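Side-chain contact in ribonuclease VapC (Caulobacter crescentus, PDB 5K8J), which is the toxin of a toxin-antitoxin pair and probably acts as a magnesium-dependent ribonuclease: residues B[7-12]-B[18-23]. Numbering follows the deposited sequence.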
ATOM      1  N   THR B   7      20.654  -5.928  16.243  1.00 12.12           N
ATOM      2  CA  THR B   7      22.025  -5.505  15.926  1.00 13.31           C
ATOM      3  C   THR B   7      23.043  -6.032  16.932  1.00 16.71           C
ATOM      4  O   THR B   7      24.154  -6.436  16.551  1.00 14.76           O
ATOM      5  CB  THR B   7      22.087  -3.985  15.862  1.00 11.61           C
ATOM      6  OG1 THR B   7      21.195  -3.549  14.839  1.00 13.29           O
ATOM      7  CG2 THR B   7      23.497  -3.506  15.578  1.00 12.46           C
ATOM      8  N   ASN B   8      22.712  -5.979  18.228  1.00 15.15           N
ATOM      9  CA  ASN B   8      23.657  -6.395  19.264  1.00 17.46           C
ATOM     10  C   ASN B   8      24.063  -7.839  19.044  1.00 13.61           C
ATOM     11  O   ASN B   8      25.231  -8.204  19.204  1.00 14.26           O
ATOM     12  CB  ASN B   8      23.020  -6.238  20.645  1.00 23.08           C
ATOM     13  CG  ASN B   8      21.535  -6.784  20.680  1.00 56.90           C
ATOM     14  OD1 ASN B   8      21.198  -7.697  19.936  1.00 72.02           O
ATOM     15  ND2 ASN B   8      20.680  -6.219  21.525  1.00 56.39           N
ATOM     16  N   VAL B   9      23.094  -8.686  18.683  1.00 13.97           N
ATOM     17  CA  VAL B   9      23.386 -10.092  18.408  1.00 14.08           C
ATOM     18  C   VAL B   9      24.353 -10.204  17.233  1.00 17.72           C
ATOM     19  O   VAL B   9      25.319 -10.981  17.274  1.00 17.26           O
ATOM     20  CB  VAL B   9      22.080 -10.874  18.139  1.00 14.45           C
ATOM     21  CG1 VAL B   9      22.373 -12.329  17.778  1.00 18.63           C
ATOM     22  CG2 VAL B   9      21.156 -10.821  19.353  1.00 19.19           C
ATOM     23  N   ALA B  10      24.087  -9.452  16.154  1.00 14.84           N
ATOM     24  CA  ALA B  10      24.967  -9.484  14.995  1.00 13.58           C
ATOM     25  C   ALA B  10      26.359  -8.965  15.329  1.00 16.79           C
ATOM     26  O   ALA B  10      27.350  -9.462  14.786  1.00 15.95           O
ATOM     27  CB  ALA B  10      24.357  -8.682  13.854  1.00 14.68           C
ATOM     28  N   ILE B  11      26.454  -7.928  16.161  1.00 16.53           N
ATOM     29  CA  ILE B  11      27.764  -7.451  16.617  1.00 14.98           C
ATOM     30  C   ILE B  11      28.531  -8.561  17.335  1.00 19.75           C
ATOM     31  O   ILE B  11      29.742  -8.745  17.125  1.00 20.68           O
ATOM     32  CB  ILE B  11      27.613  -6.198  17.509  1.00 14.88           C
ATOM     33  CG1 ILE B  11      27.264  -4.986  16.674  1.00 16.78           C
ATOM     34  CG2 ILE B  11      28.925  -5.912  18.309  1.00 21.32           C
ATOM     35  CD1 ILE B  11      26.852  -3.780  17.474  1.00 19.88           C
ATOM     36  N   HIS B  12      27.863  -9.293  18.224  1.00 16.98           N
ATOM     37  CA  HIS B  12      28.539 -10.362  18.947  1.00 20.28           C
ATOM     38  C   HIS B  12      29.000 -11.463  18.008  1.00 20.83           C
ATOM     39  O   HIS B  12      30.063 -12.067  18.219  1.00 21.18           O
ATOM     40  CB  HIS B  12      27.600 -10.887  20.037  1.00 20.45           C
ATOM     41  CG  HIS B  12      27.555  -9.992  21.245  1.00 20.63           C
ATOM     42  ND1 HIS B  12      27.956 -10.421  22.496  1.00 28.27           N
ATOM     43  CD2 HIS B  12      27.242  -8.681  21.382  1.00 22.42           C
ATOM     44  CE1 HIS B  12      27.857  -9.420  23.353  1.00 27.90           C
ATOM     45  NE2 HIS B  12      27.430  -8.351  22.704  1.00 23.27           N
ATOM     46  N   PRO B  18      31.601 -16.457  21.597  1.00 30.46           N
ATOM     47  CA  PRO B  18      31.257 -17.875  21.415  1.00 26.54           C
ATOM     48  C   PRO B  18      29.867 -18.242  21.893  1.00 30.51           C
ATOM     49  O   PRO B  18      29.264 -19.173  21.350  1.00 37.54           O
ATOM     50  CB  PRO B  18      32.339 -18.595  22.234  1.00 31.43           C
ATOM     51  CG  PRO B  18      32.796 -17.570  23.238  1.00 34.29           C
ATOM     52  CD  PRO B  18      32.692 -16.254  22.565  1.00 29.95           C
ATOM     53  N   GLU B  19      29.325 -17.546  22.887  1.00 35.30           N
ATOM     54  CA  GLU B  19      27.974 -17.857  23.336  1.00 45.71           C
ATOM     55  C   GLU B  19      26.941 -17.536  22.261  1.00 45.26           C
ATOM     56  O   GLU B  19      25.921 -18.225  22.153  1.00 46.99           O
ATOM     57  CB  GLU B  19      27.660 -17.082  24.612  1.00 49.10           C
ATOM     58  CG  GLU B  19      28.688 -17.286  25.706  1.00 61.57           C
ATOM     59  CD  GLU B  19      28.263 -16.669  27.018  1.00 75.32           C
ATOM     60  OE1 GLU B  19      29.147 -16.328  27.833  1.00 80.19           O
ATOM     61  OE2 GLU B  19      27.041 -16.522  27.229  1.00 84.01           O
ATOM     62  N   VAL B  20      27.180 -16.500  21.464  1.00 32.19           N
ATOM     63  CA  VAL B  20      26.230 -16.173  20.408  1.00 25.78           C
ATOM     64  C   VAL B  20      26.430 -17.081  19.204  1.00 22.04           C
ATOM     65  O   VAL B  20      25.463 -17.545  18.589  1.00 29.14           O
ATOM     66  CB  VAL B  20      26.363 -14.689  20.025  1.00 30.02           C
ATOM     67  CG1 VAL B  20      25.535 -14.391  18.808  1.00 26.92           C
ATOM     68  CG2 VAL B  20      25.944 -13.814  21.198  1.00 34.95           C
ATOM     69  N   THR B  21      27.685 -17.348  18.842  1.00 27.43           N
ATOM     70  CA  THR B  21      27.928 -18.147  17.649  1.00 34.59           C
ATOM     71  C   THR B  21      27.280 -19.524  17.775  1.00 37.54           C
ATOM     72  O   THR B  21      26.711 -20.037  16.803  1.00 42.33           O
ATOM     73  CB  THR B  21      29.429 -18.236  17.397  1.00 38.80           C
ATOM     74  OG1 THR B  21      30.058 -18.879  18.507  1.00 59.26           O
ATOM     75  CG2 THR B  21      30.033 -16.845  17.239  1.00 31.18           C
ATOM     76  N   THR B  22      27.261 -20.096  18.980  1.00 43.26           N
ATOM     77  CA  THR B  22      26.602 -21.383  19.167  1.00 40.47           C
ATOM     78  C   THR B  22      25.076 -21.252  19.185  1.00 42.62           C
ATOM     79  O   THR B  22      24.364 -22.115  18.650  1.00 44.05           O
ATOM     80  CB  THR B  22      27.122 -22.040  20.451  1.00 53.18           C
ATOM     81  OG1 THR B  22      26.609 -23.371  20.550  1.00 62.72           O
ATOM     82  CG2 THR B  22      26.721 -21.245  21.698  1.00 55.10           C
ATOM     83  N   ARG B  23      24.549 -20.179  19.776  1.00 31.28           N
ATOM     84  CA  ARG B  23      23.102 -19.980  19.783  1.00 29.93           C
ATOM     85  C   ARG B  23      22.549 -19.930  18.363  1.00 31.16           C
ATOM     86  O   ARG B  23      21.452 -20.431  18.091  1.00 28.95           O
ATOM     87  CB  ARG B  23      22.745 -18.688  20.514  1.00 37.03           C
ATOM     88  CG  ARG B  23      22.919 -18.682  22.016  1.00 41.26           C
ATOM     89  CD  ARG B  23      21.682 -19.162  22.725  1.00 51.77           C
ATOM     90  NE  ARG B  23      21.022 -18.112  23.496  1.00 56.62           N
ATOM     91  CZ  ARG B  23      21.549 -17.505  24.557  1.00 57.03           C
ATOM     92  NH1 ARG B  23      22.762 -17.822  24.990  1.00 59.77           N
ATOM     93  NH2 ARG B  23      20.861 -16.573  25.189  1.00 61.88           N
TER
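Val-20 packs against Val-9 and His-12 in a small, largely buried van der Waals contact between two consecutive helices, 7-15 and 18-26, near the start of the PIN domain. The two segments bury 152 Å² between them, both sides summed. Val-20 points at the first helix and divides its methyl groups between two residues about one turn apart. CG1, anti to the backbone N (chi1 172°), meets CG1 of Val-9 at 3.9 Å. The same Val-20 CG1 lies 3.7 Å from the carbonyl O of Val-9. CG2 presses on the base of the histidine side chain, 3.6 Å from His-12 CB, and approaches the ring obliquely. The side chains of His-12 and Val-20 run at about a right angle to each other. The CA-CB bond of His-12 is directed at the second helix, but chi1 of -78° sets CG anti to the carbonyl carbon and leads the ring away from that helix. In the first turn of the second helix Pro-18 O receives two donors from the same face of its plane: Thr-22 N, and Thr-21 OG1 at 3.0 Å. Asp-17 accepts hydrogen bonds from His-12 ND1 through OD2 and from Glu-19 N through OD1, so one carboxylate ties the histidine to that turn. The His-12 ring also meets Phe-112 edge-to-face, and its side chain packs on Val-71 of the chain of the VapB family protein. Val-9 lies close to Asp-6, a predicted magnesium ligand three residues earlier in the chain. The arrangement is two consecutive helices joined by a short connection, following strand 3-5 of the parallel sheet, as in the PIN-domain fold of VapC toxins.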